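Local coordinates for kinesin-like protein Nod (Drosophila melanogaster, PDB 3DC4) that binds and hydrolyses ATP through its kinesin motor domain, binds microtubules, and is required to segregate non-exchange chromosomes in meiosis, at residues F94-K108 with S299-S313. Residues are numbered along the deposited sequence; the frame is centred on the assembly and turned at random.
With ADP (adenosine-5'-diphosphate), chain C.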
loop_
_atom_site.group_PDB
_atom_site.type_symbol
_atom_site.label_atom_id
_atom_site.label_comp_id
_atom_site.label_asym_id
_atom_site.label_seq_id
_atom_site.Cartn_x
_atom_site.Cartn_y
_atom_site.Cartn_z
ATOM N N PHE A 94 -14.842 5.605 -2.401
ATOM C CA PHE A 94 -14.002 5.747 -1.215
ATOM C C PHE A 94 -12.515 5.670 -1.570
ATOM O O PHE A 94 -12.125 4.930 -2.471
ATOM C CB PHE A 94 -14.353 4.668 -0.175
ATOM C CG PHE A 94 -15.786 4.712 0.291
ATOM C CD1 PHE A 94 -16.778 4.024 -0.401
ATOM C CD2 PHE A 94 -16.144 5.452 1.413
ATOM C CE1 PHE A 94 -18.109 4.072 0.017
ATOM C CE2 PHE A 94 -17.471 5.508 1.842
ATOM C CZ PHE A 94 -18.456 4.816 1.141
ATOM N N GLN A 95 -11.701 6.462 -0.876
ATOM C CA GLN A 95 -10.261 6.470 -1.098
ATOM C C GLN A 95 -9.719 5.211 -0.427
ATOM O O GLN A 95 -10.171 4.843 0.658
ATOM C CB GLN A 95 -9.626 7.717 -0.478
ATOM C CG GLN A 95 -10.305 9.037 -0.847
ATOM C CD GLN A 95 -10.487 9.224 -2.334
ATOM O OE1 GLN A 95 -9.610 8.872 -3.132
ATOM N NE2 GLN A 95 -11.632 9.792 -2.721
ATOM N N CYS A 96 -8.763 4.553 -1.078
ATOM C CA CYS A 96 -8.182 3.313 -0.563
ATOM C C CYS A 96 -6.662 3.322 -0.634
ATOM O O CYS A 96 -6.085 3.779 -1.621
ATOM C CB CYS A 96 -8.688 2.112 -1.370
ATOM S SG CYS A 96 -10.477 1.850 -1.350
ATOM N N THR A 97 -6.020 2.786 0.401
ATOM C CA THR A 97 -4.566 2.718 0.442
ATOM C C THR A 97 -4.109 1.344 0.932
ATOM O O THR A 97 -4.579 0.855 1.953
ATOM C CB THR A 97 -3.990 3.799 1.374
ATOM O OG1 THR A 97 -4.381 5.095 0.893
ATOM C CG2 THR A 97 -2.472 3.717 1.424
ATOM N N ALA A 98 -3.221 0.711 0.174
ATOM C CA ALA A 98 -2.673 -0.587 0.550
ATOM C C ALA A 98 -1.180 -0.302 0.619
ATOM O O ALA A 98 -0.559 0.078 -0.377
ATOM C CB ALA A 98 -2.987 -1.653 -0.513
ATOM N N LEU A 99 -0.611 -0.473 1.805
ATOM C CA LEU A 99 0.797 -0.180 2.012
ATOM C C LEU A 99 1.624 -1.337 2.535
ATOM O O LEU A 99 1.299 -1.944 3.559
ATOM C CB LEU A 99 0.917 1.030 2.949
ATOM C CG LEU A 99 2.290 1.550 3.371
ATOM C CD1 LEU A 99 2.150 3.003 3.797
ATOM C CD2 LEU A 99 2.854 0.701 4.508
ATOM N N ALA A 100 2.704 -1.628 1.819
ATOM C CA ALA A 100 3.607 -2.698 2.204
ATOM C C ALA A 100 4.804 -2.056 2.894
ATOM O O ALA A 100 5.352 -1.045 2.432
ATOM C CB ALA A 100 4.078 -3.482 0.966
ATOM N N TYR A 101 5.207 -2.646 4.007
ATOM C CA TYR A 101 6.347 -2.140 4.748
ATOM C C TYR A 101 7.093 -3.317 5.341
ATOM O O TYR A 101 6.583 -4.441 5.375
ATOM C CB TYR A 101 5.893 -1.205 5.870
ATOM C CG TYR A 101 5.293 -1.901 7.074
ATOM C CD1 TYR A 101 3.948 -2.287 7.092
ATOM C CD2 TYR A 101 6.063 -2.140 8.218
ATOM C CE1 TYR A 101 3.387 -2.888 8.231
ATOM C CE2 TYR A 101 5.513 -2.737 9.357
ATOM C CZ TYR A 101 4.174 -3.107 9.358
ATOM O OH TYR A 101 3.603 -3.678 10.474
ATOM N N GLY A 102 8.307 -3.058 5.804
ATOM C CA GLY A 102 9.095 -4.118 6.384
ATOM C C GLY A 102 10.495 -4.118 5.815
ATOM O O GLY A 102 10.821 -3.319 4.941
ATOM N N GLN A 103 11.307 -5.046 6.302
ATOM C CA GLN A 103 12.700 -5.185 5.895
ATOM C C GLN A 103 12.945 -5.448 4.409
ATOM O O GLN A 103 12.181 -6.149 3.750
ATOM C CB GLN A 103 13.337 -6.310 6.714
ATOM C CG GLN A 103 14.835 -6.425 6.594
ATOM C CD GLN A 103 15.378 -7.658 7.308
ATOM O OE1 GLN A 103 16.589 -7.817 7.451
ATOM N NE2 GLN A 103 14.484 -8.532 7.758
ATOM N N THR A 104 14.046 -4.911 3.895
ATOM C CA THR A 104 14.384 -5.121 2.500
ATOM C C THR A 104 14.520 -6.615 2.248
ATOM O O THR A 104 15.055 -7.352 3.081
ATOM C CB THR A 104 15.710 -4.431 2.134
ATOM O OG1 THR A 104 15.587 -3.022 2.355
ATOM C CG2 THR A 104 16.051 -4.679 0.672
ATOM N N GLY A 105 14.005 -7.060 1.105
ATOM C CA GLY A 105 14.090 -8.463 0.733
ATOM C C GLY A 105 13.010 -9.377 1.290
ATOM O O GLY A 105 13.121 -10.599 1.190
ATOM N N THR A 106 11.954 -8.795 1.852
ATOM C CA THR A 106 10.874 -9.584 2.435
ATOM C C THR A 106 9.650 -9.741 1.533
ATOM O O THR A 106 8.639 -10.301 1.955
ATOM C CB THR A 106 10.439 -8.983 3.785
ATOM O OG1 THR A 106 10.070 -7.611 3.595
ATOM C CG2 THR A 106 11.585 -9.064 4.796
ATOM N N GLY A 107 9.734 -9.236 0.305
ATOM C CA GLY A 107 8.625 -9.382 -0.624
ATOM C C GLY A 107 7.670 -8.216 -0.819
ATOM O O GLY A 107 6.599 -8.399 -1.398
ATOM N N LYS A 108 8.029 -7.025 -0.350
ATOM C CA LYS A 108 7.152 -5.871 -0.511
ATOM C C LYS A 108 6.846 -5.586 -1.986
ATOM O O LYS A 108 5.681 -5.567 -2.390
ATOM C CB LYS A 108 7.782 -4.631 0.143
ATOM C CG LYS A 108 7.999 -4.762 1.654
ATOM C CD LYS A 108 8.528 -3.468 2.296
ATOM C CE LYS A 108 9.882 -3.058 1.732
ATOM N NZ LYS A 108 10.927 -4.081 1.915
ATOM N N SER A 299 -6.231 10.832 0.827
ATOM C CA SER A 299 -6.692 9.461 1.006
ATOM C C SER A 299 -6.810 9.072 2.478
ATOM O O SER A 299 -7.444 8.072 2.809
ATOM C CB SER A 299 -5.763 8.494 0.272
ATOM O OG SER A 299 -5.833 8.726 -1.126
ATOM N N LEU A 300 -6.205 9.872 3.351
ATOM C CA LEU A 300 -6.249 9.628 4.787
ATOM C C LEU A 300 -7.343 10.489 5.407
ATOM O O LEU A 300 -7.087 11.324 6.274
ATOM C CB LEU A 300 -4.893 9.965 5.417
ATOM C CG LEU A 300 -3.741 9.047 4.991
ATOM C CD1 LEU A 300 -2.432 9.525 5.589
ATOM C CD2 LEU A 300 -4.053 7.618 5.444
ATOM N N THR A 301 -8.568 10.274 4.949
ATOM C CA THR A 301 -9.715 11.033 5.420
ATOM C C THR A 301 -10.846 10.124 5.879
ATOM O O THR A 301 -10.756 8.897 5.787
ATOM C CB THR A 301 -10.236 11.951 4.309
ATOM O OG1 THR A 301 -10.410 11.189 3.108
ATOM C CG2 THR A 301 -9.247 13.077 4.050
ATOM N N ALA A 302 -11.914 10.734 6.379
ATOM C CA ALA A 302 -13.065 9.984 6.859
ATOM C C ALA A 302 -13.604 9.023 5.811
ATOM O O ALA A 302 -13.615 9.327 4.618
ATOM C CB ALA A 302 -14.170 10.942 7.299
ATOM N N GLN A 303 -14.053 7.863 6.278
ATOM C CA GLN A 303 -14.610 6.831 5.419
ATOM C C GLN A 303 -13.657 6.589 4.253
ATOM O O GLN A 303 -14.098 6.330 3.136
ATOM C CB GLN A 303 -15.775 7.401 4.603
ATOM C CG GLN A 303 -16.958 7.840 5.458
ATOM C CD GLN A 303 -18.207 8.093 4.639
ATOM O OE1 GLN A 303 -18.245 8.996 3.801
ATOM N NE2 GLN A 303 -19.241 7.294 4.879
ATOM N N SER A 304 -12.358 6.624 4.514
ATOM C CA SER A 304 -11.342 6.063 3.633
ATOM C C SER A 304 -10.876 4.730 4.212
ATOM O O SER A 304 -11.135 4.432 5.380
ATOM C CB SER A 304 -10.167 7.024 3.482
ATOM O OG SER A 304 -10.574 8.175 2.759
ATOM N N TYR A 305 -10.198 3.934 3.386
ATOM C CA TYR A 305 -9.701 2.624 3.796
ATOM C C TYR A 305 -8.186 2.549 3.814
ATOM O O TYR A 305 -7.523 3.002 2.885
ATOM C CB TYR A 305 -10.238 1.538 2.866
ATOM C CG TYR A 305 -11.725 1.339 2.974
ATOM C CD1 TYR A 305 -12.617 2.231 2.374
ATOM C CD2 TYR A 305 -12.239 0.271 3.700
ATOM C CE1 TYR A 305 -13.985 2.060 2.499
ATOM C CE2 TYR A 305 -13.600 0.086 3.836
ATOM C CZ TYR A 305 -14.467 0.981 3.237
ATOM O OH TYR A 305 -15.820 0.795 3.392
ATOM N N LEU A 306 -7.641 1.969 4.879
ATOM C CA LEU A 306 -6.197 1.827 5.019
ATOM C C LEU A 306 -5.847 0.387 5.372
ATOM O O LEU A 306 -6.335 -0.155 6.363
ATOM C CB LEU A 306 -5.680 2.780 6.103
ATOM C CG LEU A 306 -4.200 2.728 6.492
ATOM C CD1 LEU A 306 -3.333 2.956 5.271
ATOM C CD2 LEU A 306 -3.913 3.779 7.562
ATOM N N THR A 307 -5.006 -0.232 4.548
ATOM C CA THR A 307 -4.589 -1.607 4.783
ATOM C C THR A 307 -3.067 -1.729 4.773
ATOM O O THR A 307 -2.398 -1.342 3.809
ATOM C CB THR A 307 -5.179 -2.561 3.727
ATOM O OG1 THR A 307 -6.607 -2.587 3.855
ATOM C CG2 THR A 307 -4.633 -3.979 3.925
ATOM N N PHE A 308 -2.534 -2.259 5.871
ATOM C CA PHE A 308 -1.096 -2.462 6.048
ATOM C C PHE A 308 -0.709 -3.884 5.706
ATOM O O PHE A 308 -1.418 -4.823 6.066
ATOM C CB PHE A 308 -0.694 -2.246 7.510
ATOM C CG PHE A 308 -0.696 -0.818 7.949
ATOM C CD1 PHE A 308 0.434 -0.026 7.764
ATOM C CD2 PHE A 308 -1.803 -0.278 8.591
ATOM C CE1 PHE A 308 0.465 1.285 8.228
ATOM C CE2 PHE A 308 -1.786 1.032 9.060
ATOM C CZ PHE A 308 -0.645 1.817 8.875
ATOM N N LEU A 309 0.414 -4.048 5.020
ATOM C CA LEU A 309 0.911 -5.379 4.704
ATOM C C LEU A 309 2.333 -5.426 5.225
ATOM O O LEU A 309 3.246 -4.841 4.628
ATOM C CB LEU A 309 0.908 -5.661 3.197
ATOM C CG LEU A 309 1.473 -7.034 2.791
ATOM C CD1 LEU A 309 0.659 -8.155 3.442
ATOM C CD2 LEU A 309 1.413 -7.183 1.266
ATOM N N ALA A 310 2.507 -6.088 6.365
ATOM C CA ALA A 310 3.823 -6.239 6.985
ATOM C C ALA A 310 4.477 -7.452 6.368
ATOM O O ALA A 310 3.942 -8.551 6.438
ATOM C CB ALA A 310 3.677 -6.464 8.487
ATOM N N CYS A 311 5.622 -7.252 5.744
ATOM C CA CYS A 311 6.339 -8.358 5.142
ATOM C C CYS A 311 7.490 -8.664 6.086
ATOM O O CYS A 311 8.215 -7.752 6.483
ATOM C CB CYS A 311 6.877 -7.954 3.767
ATOM S SG CYS A 311 5.536 -7.663 2.507
ATOM N N ILE A 312 7.657 -9.938 6.431
ATOM C CA ILE A 312 8.705 -10.355 7.361
ATOM C C ILE A 312 9.527 -11.540 6.892
ATOM O O ILE A 312 9.043 -12.424 6.188
ATOM C CB ILE A 312 8.107 -10.738 8.724
ATOM C CG1 ILE A 312 7.117 -11.897 8.553
ATOM C CG2 ILE A 312 7.417 -9.528 9.347
ATOM C CD1 ILE A 312 6.511 -12.406 9.855
ATOM N N SER A 313 10.783 -11.538 7.313
ATOM C CA SER A 313 11.711 -12.599 6.992
ATOM C C SER A 313 11.514 -13.749 7.980
ATOM O O SER A 313 11.219 -13.528 9.153
ATOM C CB SER A 313 13.141 -12.076 7.108
ATOM O OG SER A 313 14.064 -13.123 6.916
HETATM P PB ADP C . 11.505 -6.188 -1.113
HETATM O O1B ADP C . 10.751 -6.143 0.153
HETATM O O2B ADP C . 10.729 -5.357 -2.191
HETATM O O3B ADP C . 13.016 -5.531 -0.781
HETATM P PA ADP C . 11.146 -8.099 -3.066
HETATM O O1A ADP C . 9.733 -7.788 -3.146
HETATM O O2A ADP C . 11.979 -7.260 -4.119
HETATM O O3A ADP C . 11.666 -7.752 -1.541
HETATM O "O5'" ADP C . 11.351 -9.673 -3.264
HETATM C "C5'" ADP C . 12.749 -9.990 -3.222
HETATM C "C4'" ADP C . 12.975 -11.284 -4.009
HETATM O "O4'" ADP C . 12.243 -12.384 -3.412
HETATM C "C3'" ADP C . 12.449 -11.138 -5.487
HETATM O "O3'" ADP C . 13.024 -12.117 -6.342
HETATM C "C2'" ADP C . 10.991 -11.717 -5.263
HETATM O "O2'" ADP C . 10.461 -12.247 -6.488
HETATM C "C1'" ADP C . 11.232 -12.902 -4.291
HETATM N N9 ADP C . 10.026 -13.188 -3.515
HETATM C C8 ADP C . 9.576 -12.484 -2.421
HETATM N N7 ADP C . 8.393 -12.918 -2.048
HETATM C C5 ADP C . 8.114 -14.051 -2.745
HETATM C C6 ADP C . 7.022 -14.953 -2.804
HETATM N N6 ADP C . 6.003 -14.879 -1.872
HETATM N N1 ADP C . 7.010 -15.906 -3.767
HETATM C C2 ADP C . 8.051 -16.077 -4.588
HETATM N N3 ADP C . 9.085 -15.242 -4.592
HETATM C C4 ADP C . 9.138 -14.207 -3.741
HETATM O O HOH W 1 -13.007 7.952 1.247
HETATM O O HOH W 2 -6.850 5.401 1.907
HETATM O O HOH W 3 10.147 -6.922 8.140
#
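Y101 N donates to L309 O and Y101 O accepts C311 N, the last rungs of a parallel ladder between strands 96-101 and 305-312. Seven backbone hydrogen bonds make up this ladder, from Y305 N on Q95 O onward. The axes of the two strand segments come within 4.7 Å, at 18° to each other.

The Y101 side chain leans onto strand 305-312. Y101 CB leaves its strand on the same face of the sheet as L99 and F308. A chi1 of 75° sets CG between the backbone N and the carbonyl carbon and swings the ring over A310. Y101 CD1 passes L309 O at 3.6 Å. CE1 meets both CA and CB of A310 and approaches F308 CD1. Y101 CZ lies 3.5 Å from A310 CB. A310 CA sits over the ring face as a CH-pi contact, 4.0 Å from the centroid of the Y101 ring. OH passes A310 CB and hydrogen-bonds to T325 O.

At the other end, Y305 turns its edge to the face of F94, with the planes at 88°. Water 2 joins T97 OG1 to S299 O and Y305 O, and T97 OG1 also bonds to N238 of strand 234-241.

Beyond Y101 the chain becomes the P-loop (Walker A) of the kinesin motor domain. T106 OG1 donates to Q103 O in the carbonyl plane and packs on C311 CB. C311 SG lies 3.9 Å from K108 CG. The K108 chain bends at chi3 and chi4, bringing K108 NZ to ADP O1B at 2.7 Å and to G102 O, where it sits above the carbonyl plane. Replacing K108 with an alanine would probably leave the beta-phosphate without its lysine charge and G102 O without this donor.

Strand 96-101 lies between strands 305-312 and 234-241 in the central sheet. Helix 267-279 packs on L99, Y101 and F308, while helix 84-92 covers C96, Y305 and T307.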